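BH1974 protein (Bacillus halodurans, PDB 3ON5) probably serves in the maturation of molybdenum hydroxylases such as xanthine dehydrogenase. Local coordinates at residues 143-148 / 158-163; 193-198 / 349-354; 228-233 / 249-254. All blocks are in the same frame, centred on the assembly; numbering follows the deposited sequence. Where two conformers were deposited one is given.

Interaction 1: residues 143-148 / 158-163; sequences VFHVKK and YAFILD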
loop_
_atom_site.group_PDB
_atom_site.type_symbol
_atom_site.label_atom_id
_atom_site.label_comp_id
_atom_site.label_asym_id
_atom_site.label_seq_id
_atom_site.Cartn_x
_atom_site.Cartn_y
_atom_site.Cartn_z
ATOM N N VAL A 143 16.608 -7.631 -33.641
ATOM C CA VAL A 143 17.588 -8.668 -33.292
ATOM C C VAL A 143 16.908 -10.049 -33.337
ATOM O O VAL A 143 15.871 -10.241 -32.711
ATOM C CB VAL A 143 18.234 -8.394 -31.896
ATOM C CG1 VAL A 143 19.230 -9.489 -31.508
ATOM C CG2 VAL A 143 18.892 -7.017 -31.837
ATOM N N PHE A 144 17.497 -11.002 -34.056
ATOM C CA PHE A 144 16.940 -12.347 -34.145
ATOM C C PHE A 144 17.590 -13.232 -33.099
ATOM O O PHE A 144 18.787 -13.506 -33.159
ATOM C CB PHE A 144 17.115 -12.943 -35.555
ATOM C CG PHE A 144 16.312 -14.202 -35.780
ATOM C CD1 PHE A 144 16.811 -15.445 -35.405
ATOM C CD2 PHE A 144 15.067 -14.150 -36.384
ATOM C CE1 PHE A 144 16.061 -16.608 -35.606
ATOM C CE2 PHE A 144 14.324 -15.318 -36.597
ATOM C CZ PHE A 144 14.829 -16.538 -36.213
ATOM N N HIS A 145 16.795 -13.702 -32.158
ATOM C CA HIS A 145 17.288 -14.544 -31.080
ATOM C C HIS A 145 16.940 -15.998 -31.325
ATOM O O HIS A 145 15.842 -16.299 -31.781
ATOM C CB HIS A 145 16.701 -14.069 -29.746
ATOM C CG HIS A 145 17.143 -14.863 -28.555
ATOM N ND1 HIS A 145 18.481 -15.094 -28.298
ATOM C CD2 HIS A 145 16.411 -15.376 -27.539
ATOM C CE1 HIS A 145 18.517 -15.766 -27.163
ATOM N NE2 HIS A 145 17.297 -15.956 -26.671
ATOM N N VAL A 146 17.879 -16.897 -31.003
ATOM C CA VAL A 146 17.699 -18.337 -31.140
ATOM C C VAL A 146 18.330 -19.038 -29.926
ATOM O O VAL A 146 19.423 -18.672 -29.494
ATOM C CB VAL A 146 18.267 -18.884 -32.487
ATOM C CG1 VAL A 146 19.763 -18.591 -32.667
ATOM C CG2 VAL A 146 17.973 -20.379 -32.663
ATOM N N LYS A 147 17.629 -20.041 -29.379
ATOM C CA LYS A 147 18.137 -20.885 -28.298
ATOM C C LYS A 147 18.184 -22.334 -28.759
ATOM O O LYS A 147 17.223 -22.806 -29.354
ATOM C CB LYS A 147 17.290 -20.770 -27.020
ATOM C CG LYS A 147 17.071 -19.380 -26.451
ATOM C CD LYS A 147 16.090 -19.505 -25.299
ATOM C CE LYS A 147 15.494 -18.216 -24.796
ATOM N NZ LYS A 147 16.502 -17.323 -24.177
ATOM N N LYS A 148 19.297 -23.028 -28.525
ATOM C CA LYS A 148 19.459 -24.461 -28.807
ATOM C C LYS A 148 19.283 -25.155 -27.471
ATOM O O LYS A 148 20.040 -24.885 -26.532
ATOM C CB LYS A 148 20.802 -24.769 -29.503
ATOM C CG LYS A 148 21.053 -26.248 -29.781
ATOM C CD LYS A 148 22.422 -26.502 -30.416
ATOM N N TYR A 158 22.960 -20.160 -27.338
ATOM C CA TYR A 158 22.031 -19.096 -27.671
ATOM C C TYR A 158 22.793 -18.003 -28.396
ATOM O O TYR A 158 23.975 -17.784 -28.120
ATOM C CB TYR A 158 21.267 -18.563 -26.447
ATOM C CG TYR A 158 22.073 -17.851 -25.380
ATOM C CD1 TYR A 158 22.383 -16.496 -25.502
ATOM C CD2 TYR A 158 22.371 -18.478 -24.172
ATOM C CE1 TYR A 158 23.040 -15.809 -24.486
ATOM C CE2 TYR A 158 23.016 -17.795 -23.142
ATOM C CZ TYR A 158 23.333 -16.457 -23.299
ATOM O OH TYR A 158 23.954 -15.766 -22.296
ATOM N N ALA A 159 22.121 -17.348 -29.350
ATOM C CA ALA A 159 22.704 -16.295 -30.167
ATOM C C ALA A 159 21.694 -15.180 -30.446
ATOM O O ALA A 159 20.472 -15.390 -30.416
ATOM C CB ALA A 159 23.208 -16.881 -31.482
ATOM N N PHE A 160 22.233 -13.994 -30.729
ATOM C CA PHE A 160 21.509 -12.790 -31.110
ATOM C C PHE A 160 22.045 -12.370 -32.463
ATOM O O PHE A 160 23.183 -11.913 -32.548
ATOM C CB PHE A 160 21.649 -11.702 -30.039
ATOM C CG PHE A 160 21.156 -12.116 -28.676
ATOM C CD1 PHE A 160 19.817 -11.956 -28.321
ATOM C CD2 PHE A 160 22.034 -12.649 -27.733
ATOM C CE1 PHE A 160 19.369 -12.311 -27.046
ATOM C CE2 PHE A 160 21.578 -13.037 -26.470
ATOM C CZ PHE A 160 20.250 -12.868 -26.136
ATOM N N ILE A 161 21.264 -12.620 -33.527
ATOM C CA ILE A 161 21.631 -12.382 -34.926
ATOM C C ILE A 161 21.154 -10.989 -35.411
ATOM O O ILE A 161 20.006 -10.600 -35.180
ATOM C CB ILE A 161 21.004 -13.523 -35.794
ATOM C CG1 ILE A 161 21.412 -14.930 -35.263
ATOM C CG2 ILE A 161 21.329 -13.351 -37.295
ATOM C CD1 ILE A 161 20.490 -16.070 -35.632
ATOM N N LEU A 162 22.043 -10.271 -36.113
ATOM C CA LEU A 162 21.774 -8.960 -36.727
ATOM C C LEU A 162 21.765 -9.097 -38.264
ATOM O O LEU A 162 20.969 -8.450 -38.945
ATOM C CB LEU A 162 22.806 -7.917 -36.269
ATOM C CG LEU A 162 22.768 -7.520 -34.795
ATOM C CD1 LEU A 162 24.116 -7.011 -34.343
ATOM C CD2 LEU A 162 21.640 -6.524 -34.507
ATOM N N ASP A 163 22.626 -9.984 -38.792
ATOM C CA ASP A 163 22.735 -10.338 -40.205
ATOM C C ASP A 163 23.319 -11.766 -40.304
ATOM O O ASP A 163 23.780 -12.297 -39.286
ATOM C CB ASP A 163 23.580 -9.302 -40.972
ATOM C CG ASP A 163 23.338 -9.275 -42.476
ATOM O OD1 ASP A 163 22.988 -10.340 -43.051
ATOM O OD2 ASP A 163 23.504 -8.193 -43.082
#

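Interaction 2: residues 193-198 / 349-354; sequences THIYSP and SPFSYL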
loop_
_atom_site.group_PDB
_atom_site.type_symbol
_atom_site.label_atom_id
_atom_site.label_comp_id
_atom_site.label_asym_id
_atom_site.label_seq_id
_atom_site.Cartn_x
_atom_site.Cartn_y
_atom_site.Cartn_z
ATOM N N THR A 193 12.984 -19.657 -31.271
ATOM C CA THR A 193 13.350 -18.402 -31.917
ATOM C C THR A 193 12.379 -17.318 -31.511
ATOM O O THR A 193 11.202 -17.584 -31.258
ATOM C CB THR A 193 13.408 -18.538 -33.450
ATOM O OG1 THR A 193 12.129 -18.949 -33.939
ATOM C CG2 THR A 193 14.505 -19.487 -33.921
ATOM N N HIS A 194 12.881 -16.088 -31.456
ATOM C CA HIS A 194 12.137 -14.898 -31.097
ATOM C C HIS A 194 12.809 -13.679 -31.681
ATOM O O HIS A 194 14.026 -13.546 -31.585
ATOM C CB HIS A 194 12.030 -14.784 -29.571
ATOM C CG HIS A 194 11.274 -13.581 -29.123
ATOM N ND1 HIS A 194 9.901 -13.619 -28.941
ATOM C CD2 HIS A 194 11.721 -12.335 -28.859
ATOM C CE1 HIS A 194 9.560 -12.399 -28.566
ATOM N NE2 HIS A 194 10.622 -11.593 -28.497
ATOM N N ILE A 195 12.022 -12.767 -32.248
ATOM C CA ILE A 195 12.563 -11.544 -32.822
ATOM C C ILE A 195 12.307 -10.407 -31.883
ATOM O O ILE A 195 11.160 -10.124 -31.518
ATOM C CB ILE A 195 12.008 -11.234 -34.235
ATOM C CG1 ILE A 195 12.208 -12.444 -35.182
ATOM C CG2 ILE A 195 12.644 -9.943 -34.803
ATOM C CD1 ILE A 195 11.615 -12.326 -36.527
ATOM N N TYR A 196 13.390 -9.744 -31.506
ATOM C CA TYR A 196 13.337 -8.559 -30.682
ATOM C C TYR A 196 13.232 -7.395 -31.602
ATOM O O TYR A 196 14.173 -7.164 -32.358
ATOM C CB TYR A 196 14.558 -8.470 -29.766
ATOM C CG TYR A 196 14.576 -9.487 -28.649
ATOM C CD1 TYR A 196 13.920 -9.240 -27.437
ATOM C CD2 TYR A 196 15.316 -10.661 -28.762
ATOM C CE1 TYR A 196 13.983 -10.148 -26.377
ATOM C CE2 TYR A 196 15.381 -11.581 -27.712
ATOM C CZ TYR A 196 14.709 -11.322 -26.524
ATOM O OH TYR A 196 14.807 -12.228 -25.497
ATOM N N SER A 197 12.068 -6.730 -31.668
ATOM C CA SER A 197 11.994 -5.578 -32.589
ATOM C C SER A 197 11.766 -4.267 -31.850
ATOM O O SER A 197 11.260 -4.283 -30.725
ATOM C CB SER A 197 10.892 -5.761 -33.625
ATOM O OG SER A 197 11.314 -6.577 -34.707
ATOM N N PRO A 198 12.112 -3.097 -32.440
ATOM C CA PRO A 198 11.813 -1.831 -31.743
ATOM C C PRO A 198 10.304 -1.529 -31.788
ATOM O O PRO A 198 9.536 -2.195 -32.494
ATOM C CB PRO A 198 12.640 -0.787 -32.514
ATOM C CG PRO A 198 13.454 -1.557 -33.530
ATOM C CD PRO A 198 12.724 -2.840 -33.758
ATOM N N SER A 349 8.272 -10.439 -41.192
ATOM C CA SER A 349 9.377 -10.233 -40.247
ATOM C C SER A 349 10.571 -9.550 -40.948
ATOM O O SER A 349 10.716 -9.710 -42.168
ATOM C CB SER A 349 9.814 -11.557 -39.617
ATOM O OG SER A 349 10.557 -12.394 -40.488
ATOM N N PRO A 350 11.438 -8.790 -40.221
ATOM C CA PRO A 350 12.586 -8.156 -40.903
ATOM C C PRO A 350 13.698 -9.159 -41.232
ATOM O O PRO A 350 14.614 -8.803 -41.959
ATOM C CB PRO A 350 13.083 -7.100 -39.905
ATOM C CG PRO A 350 12.236 -7.247 -38.669
ATOM C CD PRO A 350 11.438 -8.500 -38.770
ATOM N N PHE A 351 13.616 -10.399 -40.705
ATOM C CA PHE A 351 14.595 -11.469 -40.920
ATOM C C PHE A 351 14.012 -12.559 -41.845
ATOM O O PHE A 351 14.457 -13.709 -41.824
ATOM C CB PHE A 351 15.044 -12.071 -39.571
ATOM C CG PHE A 351 15.764 -11.092 -38.673
ATOM C CD1 PHE A 351 17.129 -10.870 -38.814
ATOM C CD2 PHE A 351 15.077 -10.380 -37.701
ATOM C CE1 PHE A 351 17.790 -9.951 -38.002
ATOM C CE2 PHE A 351 15.742 -9.460 -36.890
ATOM C CZ PHE A 351 17.093 -9.254 -37.045
ATOM N N SER A 352 13.030 -12.176 -42.675
ATOM C CA SER A 352 12.383 -13.059 -43.646
ATOM C C SER A 352 13.322 -13.339 -44.796
ATOM O O SER A 352 13.361 -14.468 -45.296
ATOM C CB SER A 352 11.090 -12.429 -44.156
ATOM O OG SER A 352 11.333 -11.131 -44.681
ATOM N N TYR A 353 14.115 -12.301 -45.182
ATOM C CA TYR A 353 15.104 -12.290 -46.277
ATOM C C TYR A 353 16.179 -13.376 -46.080
ATOM O O TYR A 353 16.817 -13.805 -47.041
ATOM C CB TYR A 353 15.777 -10.898 -46.371
ATOM C CG TYR A 353 16.824 -10.610 -45.311
ATOM C CD1 TYR A 353 16.456 -10.255 -44.015
ATOM C CD2 TYR A 353 18.181 -10.635 -45.617
ATOM C CE1 TYR A 353 17.416 -9.977 -43.040
ATOM C CE2 TYR A 353 19.148 -10.354 -44.652
ATOM C CZ TYR A 353 18.760 -10.025 -43.365
ATOM O OH TYR A 353 19.710 -9.750 -42.415
ATOM N N LEU A 354 16.404 -13.751 -44.816
ATOM C CA LEU A 354 17.356 -14.750 -44.364
ATOM C C LEU A 354 16.883 -16.171 -44.721
ATOM O O LEU A 354 17.713 -17.080 -44.822
ATOM C CB LEU A 354 17.489 -14.587 -42.841
ATOM C CG LEU A 354 18.877 -14.479 -42.208
ATOM C CD1 LEU A 354 19.702 -13.355 -42.805
ATOM C CD2 LEU A 354 18.753 -14.232 -40.716
#

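Interaction 3: residues 228-233 / 249-254; sequences TDWRPN and DFPADF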
loop_
_atom_site.group_PDB
_atom_site.type_symbol
_atom_site.label_atom_id
_atom_site.label_comp_id
_atom_site.label_asym_id
_atom_site.label_seq_id
_atom_site.Cartn_x
_atom_site.Cartn_y
_atom_site.Cartn_z
ATOM N N THR A 228 2.852 16.072 -33.619
ATOM C CA THR A 228 3.296 17.276 -34.323
ATOM C C THR A 228 2.065 18.166 -34.616
ATOM O O THR A 228 0.973 17.678 -34.931
ATOM C CB THR A 228 4.109 16.957 -35.574
ATOM O OG1 THR A 228 4.489 18.184 -36.224
ATOM C CG2 THR A 228 3.401 16.005 -36.531
ATOM N N ASP A 229 2.265 19.474 -34.418
ATOM C CA ASP A 229 1.304 20.553 -34.628
ATOM C C ASP A 229 2.097 21.859 -34.775
ATOM O O ASP A 229 3.264 21.923 -34.377
ATOM C CB ASP A 229 0.280 20.601 -33.486
ATOM C CG ASP A 229 -0.956 21.448 -33.742
ATOM O OD1 ASP A 229 -0.845 22.684 -33.697
ATOM O OD2 ASP A 229 -2.055 20.870 -33.870
ATOM N N TRP A 230 1.493 22.874 -35.397
ATOM C CA TRP A 230 2.122 24.157 -35.681
ATOM C C TRP A 230 1.813 25.198 -34.587
ATOM O O TRP A 230 2.340 26.307 -34.650
ATOM C CB TRP A 230 1.628 24.649 -37.047
ATOM C CG TRP A 230 0.152 24.900 -37.117
ATOM C CD1 TRP A 230 -0.469 26.107 -37.040
ATOM C CD2 TRP A 230 -0.887 23.921 -37.306
ATOM N NE1 TRP A 230 -1.829 25.947 -37.158
ATOM C CE2 TRP A 230 -2.114 24.615 -37.321
ATOM C CE3 TRP A 230 -0.901 22.522 -37.484
ATOM C CZ2 TRP A 230 -3.340 23.962 -37.471
ATOM C CZ3 TRP A 230 -2.117 21.876 -37.620
ATOM C CH2 TRP A 230 -3.316 22.591 -37.612
ATOM N N ARG A 231 0.980 24.837 -33.584
ATOM C CA ARG A 231 0.504 25.711 -32.496
ATOM C C ARG A 231 1.201 25.371 -31.162
ATOM O O ARG A 231 0.830 24.406 -30.483
ATOM C CB ARG A 231 -1.008 25.577 -32.371
ATOM C CG ARG A 231 -1.716 26.008 -33.652
ATOM C CD ARG A 231 -3.153 25.600 -33.664
ATOM N NE ARG A 231 -3.302 24.153 -33.568
ATOM C CZ ARG A 231 -4.469 23.532 -33.594
ATOM N NH1 ARG A 231 -5.593 24.225 -33.737
ATOM N NH2 ARG A 231 -4.525 22.210 -33.477
ATOM N N PRO A 232 2.212 26.186 -30.777
ATOM C CA PRO A 232 3.051 25.837 -29.626
ATOM C C PRO A 232 2.315 25.685 -28.295
ATOM O O PRO A 232 2.779 24.872 -27.474
ATOM C CB PRO A 232 4.030 27.007 -29.524
ATOM C CG PRO A 232 3.534 28.040 -30.455
ATOM C CD PRO A 232 2.803 27.317 -31.510
ATOM N N ASN A 233 1.196 26.422 -28.062
ATOM C CA ASN A 233 0.543 26.305 -26.755
ATOM C C ASN A 233 -0.317 25.034 -26.698
ATOM O O ASN A 233 -0.620 24.596 -25.601
ATOM C CB ASN A 233 -0.278 27.542 -26.349
ATOM C CG ASN A 233 -1.569 27.824 -27.070
ATOM O OD1 ASN A 233 -2.175 26.965 -27.718
ATOM N ND2 ASN A 233 -2.035 29.056 -26.953
ATOM N N ASP A 249 5.918 22.447 -35.524
ATOM C CA ASP A 249 6.232 22.800 -36.909
ATOM C C ASP A 249 5.014 22.799 -37.786
ATOM O O ASP A 249 4.062 22.088 -37.478
ATOM C CB ASP A 249 7.234 21.752 -37.490
ATOM C CG ASP A 249 8.622 22.234 -37.839
ATOM O OD1 ASP A 249 8.745 23.372 -38.354
ATOM O OD2 ASP A 249 9.570 21.426 -37.731
ATOM N N PHE A 250 5.068 23.492 -38.940
ATOM C CA PHE A 250 3.987 23.384 -39.924
ATOM C C PHE A 250 4.098 22.024 -40.610
ATOM O O PHE A 250 5.233 21.588 -40.835
ATOM C CB PHE A 250 4.020 24.527 -40.934
ATOM C CG PHE A 250 3.465 25.808 -40.397
ATOM C CD1 PHE A 250 2.096 26.005 -40.309
ATOM C CD2 PHE A 250 4.301 26.847 -40.042
ATOM C CE1 PHE A 250 1.577 27.185 -39.791
ATOM C CE2 PHE A 250 3.779 28.053 -39.601
ATOM C CZ PHE A 250 2.425 28.198 -39.430
ATOM N N PRO A 251 2.969 21.317 -40.893
ATOM C CA PRO A 251 3.047 19.971 -41.513
ATOM C C PRO A 251 4.047 19.854 -42.659
ATOM O O PRO A 251 4.802 18.889 -42.670
ATOM C CB PRO A 251 1.651 19.745 -42.062
ATOM C CG PRO A 251 0.783 20.520 -41.172
ATOM C CD PRO A 251 1.569 21.709 -40.668
ATOM N N ALA A 252 4.106 20.865 -43.558
ATOM C CA ALA A 252 5.008 20.913 -44.701
ATOM C C ALA A 252 6.476 20.872 -44.276
ATOM O O ALA A 252 7.288 20.288 -44.993
ATOM C CB ALA A 252 4.748 22.166 -45.515
ATOM N N ASP A 253 6.822 21.503 -43.136
ATOM C CA ASP A 253 8.187 21.502 -42.614
ATOM C C ASP A 253 8.486 20.185 -41.971
ATOM O O ASP A 253 9.569 19.664 -42.161
ATOM C CB ASP A 253 8.395 22.632 -41.618
ATOM C CG ASP A 253 8.432 23.992 -42.243
ATOM O OD1 ASP A 253 9.130 24.155 -43.265
ATOM O OD2 ASP A 253 7.847 24.921 -41.658
ATOM N N PHE A 254 7.529 19.645 -41.211
ATOM C CA PHE A 254 7.675 18.353 -40.565
ATOM C C PHE A 254 7.969 17.270 -41.596
ATOM O O PHE A 254 8.972 16.587 -41.461
ATOM C CB PHE A 254 6.420 18.006 -39.772
ATOM C CG PHE A 254 6.508 16.695 -39.041
ATOM C CD1 PHE A 254 7.019 16.635 -37.746
ATOM C CD2 PHE A 254 6.031 15.527 -39.621
ATOM C CE1 PHE A 254 7.060 15.424 -37.050
ATOM C CE2 PHE A 254 6.085 14.319 -38.932
ATOM C CZ PHE A 254 6.578 14.275 -37.642
HETATM O O HOH W 1 2.936 19.457 -38.021
#

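Interaction 1: residues 143-148 / 158-163
H145 lies flat against F160, and this offset stack is the tight part of the contact: the ring centroids are 4.3 Å apart and the planes are only 12° from parallel. The overlap is partial, with H145 ND1 above one face of the F160 ring but displaced toward its rim. With CG anti to the backbone N (chi1 -180°), the imidazole reaches across the strand pair, and ND1 donates to A159 O at 2.9 Å. That bond is bent (143° at the hydrogen) and arrives well above the carbonyl plane, while V146 N gives the same oxygen a second, straighter bond. On the far edge of the imidazole, K147 NZ bonds to NE2 in the ring plane; E120 is the salt-bridge partner of this lysine. Replacing the imidazole by an alanine methyl would probably leave the F160 face without its stacking partner, A159 O with one donor fewer and K147 NZ without this acceptor. The frame is a nearly antiparallel beta hairpin of the central domain, in which F144 and I161 exchange both backbone bonds (F144 N to I161 O 2.8 Å, I161 N to F144 O 2.7 Å). On the opposite face of the sheet, I161 CD1 reaches F144 CD1 at 3.7 Å and V146 CG1 at 4.0 Å, and I180 of helix 176-181 packs against both F144 and I161. Contact thins toward the more exposed end, where the K147 and Y158 side chains come no closer than 4.3 Å (CG to CB) and the tyrosine ring turns off to pack on L126 of helix 124-139.

Interaction 2: residues 193-198 / 349-354
I195 pushes its CG2 methyl against the rim of the F351 ring, near the ring plane and 3.8 Å from both CD2 and CE2, so that the phenyl presents an edge to it and not a face. The two side chains point in opposing directions and overlap alongside. The other branch of the isoleucine diverges: CG1 sits beside the backbone N (chi1 -54°) and carries CD1 to S349 CB at 3.7 Å. I195 therefore meets the first three residues of the type I turn from S349 to S352, P350 only loosely. Within that turn S352 OG bonds to S349 O at 3.0 Å, whereas the S352 N bond to the same oxygen is long and weak. P350 stands at the margin, its CG 4.1 Å from S197 OG, a hydroxyl that is hydrogen-bonded with S142 OG. The contact thus lays the segment 349-354, beyond helix 326-343 near the chain's C terminus, against strand 191-196, an outer strand of the four-stranded antiparallel sheet of the central domain. F351 also packs on K141 and S142, just before strand 143-149. Across the two segments the evidence is wholly van der Waals, over a modest 163 Å² of buried surface, which implies cohesion by shape and hydrophobicity with no directional polar bond to fix the register.

Interaction 3: residues 228-233 / 249-254
D249 N donates to D229 O at 2.9 Å, with 153° at the hydrogen and the donor standing above the carbonyl plane, and this bond ties the last residue of strand 223-229 to the residue that follows strand 245-248. A water adds a second link, donating to T228 OG1 and to D249 O; the threonine hydroxyl is also bonded to I247 O. T228 directs its CG2 methyl onto the F254 face, 3.7 Å from the centroid and 8° off the normal, a nearly axial CH-pi contact. Having OG1 anti to the backbone N (chi1 179°) is what puts CG2 in that place. Strands 223-229 and 245-248 are adjacent in the parallel sheet of the Rossmann domain, and the contact lies at their C-terminal ends, where helix 251-257 begins with F250 as N-cap. There W230 CB sits over the F250 ring, 3.6 Å from CD1, but the indole and phenyl are slid apart and barely overlap. P251 CD approaches W230 CE3 more loosely, at 4.1 Å. Over one indole face runs the D229-R231 pair: R231 grips the carboxylate side-on through NE and NH2, while R231 N closes an Asx turn on OD1. A207 N bonds to OD2, and K275 makes a cation-pi contact with W230.

Overall arrangement
Following the chain from the N terminus, interaction 1 comes first and closes a short hairpin, with nine residues between its segments. Interaction 2 opens later, on strand 191-196, and closes only after 150 intervening residues, when the C-terminal segment returns to the central domain. Interaction 3 falls wholly within that long excursion, closing a 15-residue loop in the Rossmann domain. Interactions 1 and 2 share a sheet, since strand 191-196 pairs with strand 143-149: V143 N lies 2.8 Å from Y196 O, a probable hydrogen bond. Interaction 3 is remote, its nearest atoms about 17 Å from interaction 2 and about 24 Å from interaction 1.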